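Side-chain contacts in galactitol 1-phosphate 5-dehydrogenase (Escherichia coli, PDB 4UEJ), which oxidises galactitol 1-phosphate to D-tagatose 6-phosphate with NAD+ as the hydride acceptor, as a zinc-dependent dehydrogenase: residues G58-G63 with F142-T147; C83-P88 with Q297-A302; I165-G170 with E244-I249. All coordinates share one frame; numbering follows the deposited sequence.

Overall arrangement
Contacts 1 and 2 are neighbours, their centres 9 Å apart, and both belong to the region around the presumed catalytic zinc: contact 1 holds H59 and the zinc-bound water, while contact 2 brings P85 to about 4 Å from H59 and from E144, side chain to side chain. They touch directly. F61 O and C83 N, 2.9 Å apart, form a probable hydrogen bond, and I143 CG2 packs at 3.5 Å from W299 CE3, so helices 143-155 and 297-307 lie against each other. Contact 3 is separate, in the Rossmann-type parallel sheet, with its centre 24 Å from that of contact 1 and 26 Å from that of contact 2.

Contact 1: residues G58-G63 with F142-T147; sequences GHEFSG and FIEPIT. With ZN (zinc ion), chain D.
E60 slants across the ring of P145 and brings its carboxylate close to E144, with H59 and the zinc ion beside them. Its CG stands beside the backbone N, anti to the carbonyl carbon (chi1 -58°), and the extended chain beyond carries the acid toward the metal. CB skims P145 CD, and CG meets both P145 CD and E144 OE1, the latter 3.6 Å away. Next, the carboxylate carbon CD of E60 rests against CG and CD of P145, whose compact apolar ring also flanks the CB and CG methylenes. At the end, the two oxygens part company: OE1 forms a salt bridge with K341, whereas OE2 lies 3.8 Å from P145 CB and accepts a hydrogen bond from a water at 2.6 Å. That water also donates to E144 OE1, again at 2.6 Å, and binds the zinc ion at 2.0 Å. Two acceptors and a metal therefore fix its position. This zinc site corresponds to the catalytic one of the zinc-containing alcohol dehydrogenase family; H59 NE2 binds the ion at 2.1 Å and C38 is a further ligand. E144, assigned to this site by similarity, does not ligate the metal directly here, its nearer oxygen, OE1, remaining 3.8 Å from the zinc ion and reaching it through the water. The bend at its chi2 (-85°) brings its carboxylate to the edge of the H59 imidazole, near the ring plane, the two planes standing 85° apart; OE2 approaches CD2 there. F108 meets the H59 ring edge-to-face. Behind the acid, T147 OG1 donates to E144 O at 2.7 Å within the first turn of helix 143-155, and N289 bonds to T147 and, weakly, to E144 OE2.

Contact 2: residues C83-P88 with Q297-A302; sequences CVPLLP and QEWETA
W299 reaches from helix 297-307 to the end of strand 80-83, where V84 lies over one face of its indole. V84 CG2 makes a CH-pi contact, 4.0 Å from the centroid of the six-membered ring and 20° off its normal, while CG1 of the same valine approaches CZ2. Both methyls can touch the ring because the branched side chain is broad close to the backbone. At the ring's edge, C83 O comes within 3.4 Å of CH2, near the indole plane, and P85 CD adds a looser apolar touch. In the alcohol dehydrogenase fold the contact joins the GroES-like beta structure, at the end of strand 80-83, to helix 297-307, which follows the last strand of the Rossmann-type sheet. Outside this first shell, W299 NE1 donates to N289 O, fixing the rotation of the indole, and Y290 meets it with its ring nearly parallel. With alanine in place of W299, the V84 methyls would probably face a gap and N289 O would lose its indole donor. V84 is itself held by hydrogen bonds to N127, and I143 and E144 of helix 143-155 pack against W299.

Contact 3: residues I165-G170 with E244-I249; sequences IIIGAG and ELAVEI
I167 pushes its CD1 onto A246, reaching CB at 3.6 Å and the backbone CA at 3.9 Å; this is the tight part of the contact. The isoleucine sends CG1 beside the backbone N (chi1 -59°) and extends beyond it, so the terminal methyl projects from strand 163-167 to the helix. Alanine suits the receiving position, since its single methyl lets a long branched side chain come up to the helix backbone. Two residues earlier on the strand the fit is slacker: I249, about one turn on from A246, brings CD1 only to 4.4 Å from I165 CG2, and I191 of the adjacent strand packs against both isoleucines. L245, partly exposed, points toward the strand but leans instead on A217 and M220. Away from the strand, the partly exposed E248 forms a salt bridge with K275, while V247 packs on helix 270-278. Past the strand, G168 has a positive phi at which a CB would collide with the carbonyl oxygen of I167, and G170 occupies the N-cap position of helix 171-182. This glycine-rich strand-turn-helix, on an inner strand of a six-stranded parallel sheet flanked by helices, is consistent with the GxGxxG motif of a Rossmann fold.

Contact 1: residues G58-G63 with F142-T147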
ATOM      1  N   GLY A  58     -29.591  -6.728  -0.874  1.00 20.20           N
ATOM      2  CA  GLY A  58     -29.962  -5.419  -0.365  1.00 19.31           C
ATOM      3  C   GLY A  58     -29.320  -5.061   0.969  1.00 18.12           C
ATOM      4  O   GLY A  58     -29.778  -5.523   2.022  1.00 18.07           O
ATOM      5  N   HIS A  59     -28.287  -4.220   0.933  1.00 17.32           N
ATOM      6  CA  HIS A  59     -27.637  -3.783   2.169  1.00 16.38           C
ATOM      7  C   HIS A  59     -27.536  -2.266   2.302  1.00 17.10           C
ATOM      8  O   HIS A  59     -26.778  -1.750   3.131  1.00 15.21           O
ATOM      9  CB  HIS A  59     -26.238  -4.402   2.292  1.00 16.14           C
ATOM     10  CG  HIS A  59     -25.304  -4.050   1.177  1.00 16.27           C
ATOM     11  ND1 HIS A  59     -25.274  -4.738  -0.016  1.00 17.19           N
ATOM     12  CD2 HIS A  59     -24.340  -3.104   1.089  1.00 15.80           C
ATOM     13  CE1 HIS A  59     -24.334  -4.225  -0.795  1.00 17.25           C
ATOM     14  NE2 HIS A  59     -23.757  -3.233  -0.147  1.00 16.40           N
ATOM     15  N   GLU A  60     -28.312  -1.562   1.487  1.00 16.25           N
ATOM     16  CA  GLU A  60     -28.312  -0.108   1.453  1.00 16.03           C
ATOM     17  C   GLU A  60     -29.750   0.328   1.591  1.00 17.11           C
ATOM     18  O   GLU A  60     -30.394   0.644   0.591  1.00 17.26           O
ATOM     19  CB  GLU A  60     -27.743   0.429   0.134  1.00 16.26           C
ATOM     20  CG  GLU A  60     -26.334  -0.004  -0.221  1.00 17.11           C
ATOM     21  CD  GLU A  60     -25.902   0.539  -1.578  1.00 20.19           C
ATOM     22  OE1 GLU A  60     -26.787   0.942  -2.362  1.00 20.51           O
ATOM     23  OE2 GLU A  60     -24.682   0.589  -1.860  1.00 17.24           O
ATOM     24  N   PHE A  61     -30.282   0.316   2.806  1.00 16.53           N
ATOM     25  CA  PHE A  61     -31.693   0.616   2.931  1.00 17.32           C
ATOM     26  C   PHE A  61     -32.086   1.311   4.220  1.00 22.64           C
ATOM     27  O   PHE A  61     -31.337   1.336   5.192  1.00 16.80           O
ATOM     28  CB  PHE A  61     -32.541  -0.662   2.754  1.00 18.01           C
ATOM     29  CG  PHE A  61     -32.316  -1.741   3.791  1.00 17.76           C
ATOM     30  CD1 PHE A  61     -31.381  -2.740   3.578  1.00 20.39           C
ATOM     31  CD2 PHE A  61     -33.110  -1.809   4.929  1.00 18.13           C
ATOM     32  CE1 PHE A  61     -31.203  -3.764   4.511  1.00 19.03           C
ATOM     33  CE2 PHE A  61     -32.938  -2.833   5.871  1.00 18.06           C
ATOM     34  CZ  PHE A  61     -32.009  -3.815   5.652  1.00 17.68           C
ATOM     35  N   SER A  62     -33.276   1.903   4.185  1.00 18.28           N
ATOM     36  CA  SER A  62     -33.851   2.568   5.340  1.00 18.75           C
ATOM     37  C   SER A  62     -35.316   2.203   5.472  1.00 19.93           C
ATOM     38  O   SER A  62     -35.919   1.653   4.555  1.00 20.95           O
ATOM     39  CB  SER A  62     -33.708   4.087   5.221  1.00 21.20           C
ATOM     40  OG  SER A  62     -34.357   4.545   4.048  1.00 19.68           O
ATOM     41  N   GLY A  63     -35.888   2.531   6.616  1.00 20.56           N
ATOM     42  CA  GLY A  63     -37.288   2.248   6.849  1.00 21.90           C
ATOM     43  C   GLY A  63     -37.650   2.622   8.262  1.00 22.57           C
ATOM     44  O   GLY A  63     -36.917   3.354   8.930  1.00 22.17           O
ATOM     45  N   PHE A 142     -28.864   5.934   1.667  1.00 11.70           N
ATOM     46  CA  PHE A 142     -27.565   6.333   1.132  1.00 10.92           C
ATOM     47  C   PHE A 142     -26.498   6.403   2.199  1.00 14.36           C
ATOM     48  O   PHE A 142     -25.321   6.595   1.882  1.00  9.54           O
ATOM     49  CB  PHE A 142     -27.664   7.686   0.417  1.00 11.26           C
ATOM     50  CG  PHE A 142     -28.294   7.597  -0.940  1.00 12.84           C
ATOM     51  CD1 PHE A 142     -29.664   7.664  -1.081  1.00 13.03           C
ATOM     52  CD2 PHE A 142     -27.512   7.414  -2.071  1.00 15.94           C
ATOM     53  CE1 PHE A 142     -30.255   7.580  -2.335  1.00 20.83           C
ATOM     54  CE2 PHE A 142     -28.097   7.328  -3.326  1.00 19.55           C
ATOM     55  CZ  PHE A 142     -29.474   7.407  -3.454  1.00 15.89           C
ATOM     56  N   ILE A 143     -26.894   6.234   3.459  1.00 11.74           N
ATOM     57  CA  ILE A 143     -25.913   6.355   4.535  1.00 13.06           C
ATOM     58  C   ILE A 143     -24.812   5.309   4.432  1.00 12.48           C
ATOM     59  O   ILE A 143     -23.634   5.643   4.553  1.00 10.05           O
ATOM     60  CB  ILE A 143     -26.577   6.260   5.904  1.00 12.55           C
ATOM     61  CG1 ILE A 143     -27.471   7.478   6.106  1.00 18.86           C
ATOM     62  CG2 ILE A 143     -25.531   6.189   7.015  1.00 11.37           C
ATOM     63  CD1 ILE A 143     -27.947   7.611   7.516  1.00 29.55           C
ATOM     64  N   GLU A 144     -25.189   4.053   4.206  1.00  9.81           N
ATOM     65  CA  GLU A 144     -24.212   2.990   4.077  1.00 10.32           C
ATOM     66  C   GLU A 144     -23.210   3.261   2.924  1.00 10.01           C
ATOM     67  O   GLU A 144     -21.990   3.210   3.151  1.00 10.33           O
ATOM     68  CB  GLU A 144     -24.936   1.645   3.926  1.00 13.24           C
ATOM     69  CG  GLU A 144     -24.087   0.429   4.252  1.00  9.49           C
ATOM     70  CD  GLU A 144     -23.269  -0.046   3.086  1.00 11.97           C
ATOM     71  OE1 GLU A 144     -23.459   0.483   1.972  1.00 13.20           O
ATOM     72  OE2 GLU A 144     -22.413  -0.937   3.288  1.00 16.11           O
ATOM     73  N   PRO A 145     -23.699   3.598   1.709  1.00 11.34           N
ATOM     74  CA  PRO A 145     -22.688   3.879   0.677  1.00 12.70           C
ATOM     75  C   PRO A 145     -21.851   5.150   0.935  1.00 10.26           C
ATOM     76  O   PRO A 145     -20.676   5.174   0.524  1.00 11.14           O
ATOM     77  CB  PRO A 145     -23.525   3.997  -0.618  1.00 14.08           C
ATOM     78  CG  PRO A 145     -24.936   4.149  -0.178  1.00 16.48           C
ATOM     79  CD  PRO A 145     -25.037   3.400   1.119  1.00 13.21           C
ATOM     80  N   ILE A 146     -22.397   6.146   1.632  1.00  8.13           N
ATOM     81  CA  ILE A 146     -21.586   7.300   2.039  1.00  7.91           C
ATOM     82  C   ILE A 146     -20.432   6.844   2.921  1.00  8.75           C
ATOM     83  O   ILE A 146     -19.286   7.258   2.740  1.00  8.80           O
ATOM     84  CB  ILE A 146     -22.412   8.332   2.791  1.00  8.37           C
ATOM     85  CG1 ILE A 146     -23.393   8.990   1.824  1.00  8.91           C
ATOM     86  CG2 ILE A 146     -21.515   9.436   3.378  1.00  8.28           C
ATOM     87  CD1 ILE A 146     -24.455   9.741   2.540  1.00 10.35           C
ATOM     88  N   THR A 147     -20.735   5.968   3.870  1.00  7.64           N
ATOM     89  CA  THR A 147     -19.699   5.575   4.817  1.00  9.65           C
ATOM     90  C   THR A 147     -18.567   4.790   4.178  1.00 10.73           C
ATOM     91  O   THR A 147     -17.507   4.712   4.762  1.00  8.99           O
ATOM     92  CB  THR A 147     -20.244   4.739   5.996  1.00  7.92           C
ATOM     93  OG1 THR A 147     -20.781   3.495   5.521  1.00 10.50           O
ATOM     94  CG2 THR A 147     -21.306   5.544   6.774  1.00  8.44           C
TER
HETATM   95 ZN    ZN D1348     -22.198  -1.964  -0.719  1.00 20.79          ZN
HETATM   96  O   HOH W   1     -22.656  -0.028  -0.437  1.00 16.88           O

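Contact 2: residues C83-P88 with Q297-A302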
ATOM      1  N   CYS A  83     -30.076   0.620   7.755  1.00 16.04           N
ATOM      2  CA  CYS A  83     -29.461  -0.651   8.093  1.00 15.70           C
ATOM      3  C   CYS A  83     -27.940  -0.542   8.203  1.00 15.01           C
ATOM      4  O   CYS A  83     -27.299   0.071   7.357  1.00 14.72           O
ATOM      5  CB  CYS A  83     -29.823  -1.697   7.053  1.00 15.90           C
ATOM      6  SG  CYS A  83     -29.069  -3.294   7.330  1.00 16.56           S
ATOM      7  N   VAL A  84     -27.397  -1.145   9.260  1.00 14.93           N
ATOM      8  CA  VAL A  84     -25.967  -1.367   9.422  1.00 14.49           C
ATOM      9  C   VAL A  84     -25.762  -2.843   9.107  1.00 14.54           C
ATOM     10  O   VAL A  84     -26.043  -3.693   9.943  1.00 14.85           O
ATOM     11  CB  VAL A  84     -25.494  -1.040  10.845  1.00 14.64           C
ATOM     12  CG1 VAL A  84     -23.980  -1.228  10.975  1.00 14.37           C
ATOM     13  CG2 VAL A  84     -25.897   0.370  11.220  1.00 14.95           C
ATOM     14  N   PRO A  85     -25.342  -3.156   7.873  1.00 14.44           N
ATOM     15  CA  PRO A  85     -25.558  -4.535   7.413  1.00 14.86           C
ATOM     16  C   PRO A  85     -24.575  -5.568   7.961  1.00 14.98           C
ATOM     17  O   PRO A  85     -24.914  -6.748   7.980  1.00 15.53           O
ATOM     18  CB  PRO A  85     -25.426  -4.419   5.888  1.00 14.96           C
ATOM     19  CG  PRO A  85     -24.571  -3.175   5.667  1.00 14.46           C
ATOM     20  CD  PRO A  85     -24.985  -2.239   6.772  1.00 14.23           C
ATOM     21  N   LEU A  86     -23.398  -5.134   8.394  1.00 14.67           N
ATOM     22  CA  LEU A  86     -22.400  -6.051   8.968  1.00 14.94           C
ATOM     23  C   LEU A  86     -22.766  -6.410  10.387  1.00 15.15           C
ATOM     24  O   LEU A  86     -23.111  -5.532  11.172  1.00 15.21           O
ATOM     25  CB  LEU A  86     -21.003  -5.417   8.951  1.00 14.73           C
ATOM     26  CG  LEU A  86     -19.955  -6.235   9.734  1.00 15.17           C
ATOM     27  CD1 LEU A  86     -19.637  -7.390   8.902  1.00 16.15           C
ATOM     28  CD2 LEU A  86     -18.714  -5.463  10.060  1.00 15.11           C
ATOM     29  N   LEU A  87     -22.679  -7.691  10.729  1.00 19.16           N
ATOM     30  CA  LEU A  87     -22.809  -8.087  12.123  1.00 20.09           C
ATOM     31  C   LEU A  87     -21.548  -8.814  12.556  1.00 16.51           C
ATOM     32  O   LEU A  87     -21.403 -10.011  12.316  1.00 17.15           O
ATOM     33  CB  LEU A  87     -24.040  -8.970  12.346  1.00 23.14           C
ATOM     34  CG  LEU A  87     -24.351  -9.295  13.814  1.00 30.54           C
ATOM     35  CD1 LEU A  87     -24.782  -8.046  14.579  1.00 30.99           C
ATOM     36  CD2 LEU A  87     -25.395 -10.405  13.944  1.00 36.49           C
ATOM     37  N   PRO A  88     -20.620  -8.085  13.191  1.00 16.34           N
ATOM     38  CA  PRO A  88     -19.444  -8.747  13.759  1.00 16.94           C
ATOM     39  C   PRO A  88     -19.828  -9.578  14.981  1.00 17.64           C
ATOM     40  O   PRO A  88     -20.933  -9.416  15.527  1.00 17.63           O
ATOM     41  CB  PRO A  88     -18.522  -7.584  14.141  1.00 22.81           C
ATOM     42  CG  PRO A  88     -19.380  -6.399  14.230  1.00 23.03           C
ATOM     43  CD  PRO A  88     -20.629  -6.633  13.428  1.00 20.09           C
ATOM     44  N   GLN A 297     -17.547   6.365  13.665  1.00 15.18           N
ATOM     45  CA  GLN A 297     -17.764   7.776  13.407  1.00 16.50           C
ATOM     46  C   GLN A 297     -18.220   8.024  11.977  1.00 14.31           C
ATOM     47  O   GLN A 297     -18.907   9.019  11.721  1.00 12.81           O
ATOM     48  CB  GLN A 297     -16.499   8.581  13.707  1.00 24.00           C
ATOM     49  CG  GLN A 297     -15.391   8.420  12.686  1.00 35.65           C
ATOM     50  CD  GLN A 297     -14.876   9.760  12.205  1.00 52.04           C
ATOM     51  OE1 GLN A 297     -15.560  10.781  12.333  1.00 57.93           O
ATOM     52  NE2 GLN A 297     -13.668   9.770  11.653  1.00 54.85           N
ATOM     53  N   GLU A 298     -17.878   7.120  11.054  1.00 10.58           N
ATOM     54  CA  GLU A 298     -18.301   7.273   9.653  1.00 13.31           C
ATOM     55  C   GLU A 298     -19.817   7.445   9.539  1.00 11.63           C
ATOM     56  O   GLU A 298     -20.316   8.240   8.737  1.00  9.96           O
ATOM     57  CB  GLU A 298     -17.864   6.068   8.806  1.00 16.27           C
ATOM     58  CG  GLU A 298     -16.344   5.897   8.627  1.00 20.24           C
ATOM     59  CD  GLU A 298     -15.716   5.004   9.695  1.00 19.70           C
ATOM     60  OE1 GLU A 298     -16.230   4.986  10.837  1.00 17.29           O
ATOM     61  OE2 GLU A 298     -14.709   4.311   9.398  1.00 26.63           O
ATOM     62  N   TRP A 299     -20.543   6.675  10.333  1.00 10.94           N
ATOM     63  CA  TRP A 299     -21.999   6.681  10.299  1.00 11.43           C
ATOM     64  C   TRP A 299     -22.581   7.998  10.825  1.00 11.69           C
ATOM     65  O   TRP A 299     -23.466   8.576  10.200  1.00 14.24           O
ATOM     66  CB  TRP A 299     -22.520   5.476  11.089  1.00 12.31           C
ATOM     67  CG  TRP A 299     -22.215   4.229  10.329  1.00 12.19           C
ATOM     68  CD1 TRP A 299     -20.992   3.614  10.206  1.00 12.05           C
ATOM     69  CD2 TRP A 299     -23.120   3.487   9.512  1.00 12.46           C
ATOM     70  NE1 TRP A 299     -21.094   2.516   9.376  1.00 12.97           N
ATOM     71  CE2 TRP A 299     -22.396   2.420   8.938  1.00 12.57           C
ATOM     72  CE3 TRP A 299     -24.488   3.608   9.219  1.00 12.89           C
ATOM     73  CZ2 TRP A 299     -22.988   1.487   8.090  1.00 12.77           C
ATOM     74  CZ3 TRP A 299     -25.069   2.691   8.380  1.00 13.20           C
ATOM     75  CH2 TRP A 299     -24.323   1.638   7.825  1.00 15.91           C
ATOM     76  N   GLU A 300     -22.063   8.475  11.956  1.00 14.80           N
ATOM     77  CA  GLU A 300     -22.449   9.786  12.482  1.00 17.68           C
ATOM     78  C   GLU A 300     -22.099  10.897  11.512  1.00 13.03           C
ATOM     79  O   GLU A 300     -22.908  11.788  11.273  1.00 14.50           O
ATOM     80  CB  GLU A 300     -21.778  10.078  13.827  1.00 21.50           C
ATOM     81  CG  GLU A 300     -22.065   9.082  14.916  1.00 39.64           C
ATOM     82  CD  GLU A 300     -21.656   9.607  16.276  1.00 50.77           C
ATOM     83  OE1 GLU A 300     -20.546  10.179  16.377  1.00 51.02           O
ATOM     84  OE2 GLU A 300     -22.444   9.455  17.236  1.00 56.41           O
ATOM     85  N   THR A 301     -20.900  10.845  10.942  1.00 10.87           N
ATOM     86  CA  THR A 301     -20.505  11.858   9.964  1.00 12.75           C
ATOM     87  C   THR A 301     -21.440  11.872   8.751  1.00 11.10           C
ATOM     88  O   THR A 301     -21.846  12.936   8.289  1.00 10.80           O
ATOM     89  CB  THR A 301     -19.057  11.647   9.486  1.00 13.39           C
ATOM     90  OG1 THR A 301     -18.180  11.721  10.614  1.00 16.52           O
ATOM     91  CG2 THR A 301     -18.655  12.718   8.484  1.00 11.33           C
ATOM     92  N   ALA A 302     -21.806  10.692   8.255  1.00 10.10           N
ATOM     93  CA  ALA A 302     -22.655  10.608   7.071  1.00 10.10           C
ATOM     94  C   ALA A 302     -23.995  11.258   7.361  1.00 11.82           C
ATOM     95  O   ALA A 302     -24.515  12.033   6.556  1.00 11.29           O
ATOM     96  CB  ALA A 302     -22.852   9.159   6.638  1.00 10.44           C
TER

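Contact 3: residues I165-G170 with E244-I249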
ATOM      1  N   ILE A 165      -8.189  12.599  -5.427  1.00  8.66           N
ATOM      2  CA  ILE A 165      -8.505  12.097  -6.753  1.00 10.44           C
ATOM      3  C   ILE A 165      -9.423  10.905  -6.570  1.00  7.87           C
ATOM      4  O   ILE A 165      -9.059   9.935  -5.897  1.00  9.06           O
ATOM      5  CB  ILE A 165      -7.235  11.691  -7.526  1.00  8.54           C
ATOM      6  CG1 ILE A 165      -6.268  12.872  -7.609  1.00 10.85           C
ATOM      7  CG2 ILE A 165      -7.587  11.152  -8.911  1.00  9.15           C
ATOM      8  CD1 ILE A 165      -4.958  12.534  -8.333  1.00 15.08           C
ATOM      9  N   ILE A 166     -10.614  10.976  -7.152  1.00  8.38           N
ATOM     10  CA  ILE A 166     -11.556   9.880  -7.077  1.00  8.03           C
ATOM     11  C   ILE A 166     -11.625   9.180  -8.419  1.00 12.15           C
ATOM     12  O   ILE A 166     -11.990   9.779  -9.420  1.00 10.83           O
ATOM     13  CB  ILE A 166     -12.982  10.349  -6.684  1.00  7.98           C
ATOM     14  CG1 ILE A 166     -12.952  11.173  -5.387  1.00  8.84           C
ATOM     15  CG2 ILE A 166     -13.913   9.134  -6.594  1.00  9.67           C
ATOM     16  CD1 ILE A 166     -12.349  10.452  -4.147  1.00  7.01           C
ATOM     17  N   ILE A 167     -11.257   7.906  -8.450  1.00  8.81           N
ATOM     18  CA  ILE A 167     -11.292   7.174  -9.705  1.00  9.69           C
ATOM     19  C   ILE A 167     -12.532   6.286  -9.682  1.00 13.73           C
ATOM     20  O   ILE A 167     -12.712   5.463  -8.786  1.00 14.27           O
ATOM     21  CB  ILE A 167     -10.010   6.338  -9.926  1.00 10.01           C
ATOM     22  CG1 ILE A 167      -8.775   7.237  -9.926  1.00 10.32           C
ATOM     23  CG2 ILE A 167     -10.083   5.597 -11.243  1.00 11.15           C
ATOM     24  CD1 ILE A 167      -7.460   6.440  -9.828  1.00 12.58           C
ATOM     25  N   GLY A 168     -13.411   6.481 -10.651  1.00 11.17           N
ATOM     26  CA  GLY A 168     -14.664   5.758 -10.649  1.00 12.19           C
ATOM     27  C   GLY A 168     -15.768   6.711 -10.254  1.00 12.75           C
ATOM     28  O   GLY A 168     -15.732   7.293  -9.168  1.00 14.16           O
ATOM     29  N   ALA A 169     -16.731   6.885 -11.151  1.00 14.55           N
ATOM     30  CA  ALA A 169     -17.825   7.822 -10.929  1.00 16.92           C
ATOM     31  C   ALA A 169     -19.157   7.090 -10.789  1.00 13.96           C
ATOM     32  O   ALA A 169     -20.200   7.574 -11.243  1.00 17.19           O
ATOM     33  CB  ALA A 169     -17.888   8.844 -12.064  1.00 18.53           C
ATOM     34  N   GLY A 170     -19.111   5.917 -10.165  1.00 16.78           N
ATOM     35  CA  GLY A 170     -20.315   5.226  -9.739  1.00 16.14           C
ATOM     36  C   GLY A 170     -20.828   5.912  -8.491  1.00 13.65           C
ATOM     37  O   GLY A 170     -20.293   6.942  -8.088  1.00 13.87           O
ATOM     38  N   GLU A 244      -3.917   0.179 -11.826  1.00 15.95           N
ATOM     39  CA  GLU A 244      -2.719   0.552 -12.573  1.00 14.75           C
ATOM     40  C   GLU A 244      -2.655   2.056 -12.823  1.00 16.63           C
ATOM     41  O   GLU A 244      -1.607   2.680 -12.638  1.00 12.70           O
ATOM     42  CB  GLU A 244      -2.666  -0.199 -13.905  1.00 19.39           C
ATOM     43  CG  GLU A 244      -1.495   0.160 -14.791  1.00 20.96           C
ATOM     44  CD  GLU A 244      -1.528  -0.585 -16.120  1.00 29.31           C
ATOM     45  OE1 GLU A 244      -2.607  -0.642 -16.746  1.00 30.78           O
ATOM     46  OE2 GLU A 244      -0.481  -1.118 -16.535  1.00 34.75           O
ATOM     47  N   LEU A 245      -3.782   2.637 -13.226  1.00 13.41           N
ATOM     48  CA  LEU A 245      -3.820   4.067 -13.515  1.00 11.84           C
ATOM     49  C   LEU A 245      -3.448   4.884 -12.282  1.00 11.75           C
ATOM     50  O   LEU A 245      -2.680   5.847 -12.361  1.00 14.86           O
ATOM     51  CB  LEU A 245      -5.208   4.475 -14.015  1.00 12.91           C
ATOM     52  CG  LEU A 245      -5.349   5.974 -14.272  1.00 16.55           C
ATOM     53  CD1 LEU A 245      -4.525   6.365 -15.471  1.00 17.32           C
ATOM     54  CD2 LEU A 245      -6.819   6.328 -14.482  1.00 18.52           C
ATOM     55  N   ALA A 246      -3.977   4.475 -11.137  1.00  9.96           N
ATOM     56  CA  ALA A 246      -3.752   5.209  -9.906  1.00  9.08           C
ATOM     57  C   ALA A 246      -2.255   5.271  -9.596  1.00 10.76           C
ATOM     58  O   ALA A 246      -1.721   6.315  -9.235  1.00 10.32           O
ATOM     59  CB  ALA A 246      -4.527   4.556  -8.760  1.00  8.44           C
ATOM     60  N   VAL A 247      -1.570   4.148  -9.767  1.00  9.25           N
ATOM     61  CA  VAL A 247      -0.139   4.112  -9.511  1.00  9.28           C
ATOM     62  C   VAL A 247       0.603   4.969 -10.523  1.00 12.40           C
ATOM     63  O   VAL A 247       1.522   5.710 -10.171  1.00 10.78           O
ATOM     64  CB  VAL A 247       0.400   2.672  -9.552  1.00 10.38           C
ATOM     65  CG1 VAL A 247       1.937   2.670  -9.480  1.00 11.42           C
ATOM     66  CG2 VAL A 247      -0.196   1.878  -8.397  1.00  8.92           C
ATOM     67  N   GLU A 248       0.192   4.887 -11.786  1.00 14.88           N
ATOM     68  CA  GLU A 248       0.869   5.641 -12.836  1.00 17.30           C
ATOM     69  C   GLU A 248       0.709   7.159 -12.701  1.00 15.18           C
ATOM     70  O   GLU A 248       1.633   7.909 -13.027  1.00 17.77           O
ATOM     71  CB  GLU A 248       0.382   5.187 -14.219  1.00 12.72           C
ATOM     72  CG  GLU A 248       0.892   3.792 -14.587  1.00 19.06           C
ATOM     73  CD  GLU A 248       2.400   3.759 -14.806  1.00 26.05           C
ATOM     74  OE1 GLU A 248       2.977   4.809 -15.165  1.00 29.38           O
ATOM     75  OE2 GLU A 248       3.015   2.690 -14.627  1.00 26.78           O
ATOM     76  N   ILE A 249      -0.435   7.626 -12.219  1.00 11.70           N
ATOM     77  CA  ILE A 249      -0.630   9.066 -12.152  1.00 11.13           C
ATOM     78  C   ILE A 249      -0.202   9.654 -10.833  1.00 10.75           C
ATOM     79  O   ILE A 249      -0.039  10.870 -10.725  1.00 11.24           O
ATOM     80  CB  ILE A 249      -2.101   9.469 -12.412  1.00 11.13           C
ATOM     81  CG1 ILE A 249      -3.005   9.023 -11.261  1.00 10.63           C
ATOM     82  CG2 ILE A 249      -2.554   8.920 -13.754  1.00 17.74           C
ATOM     83  CD1 ILE A 249      -4.438   9.485 -11.414  1.00 21.73           C
TER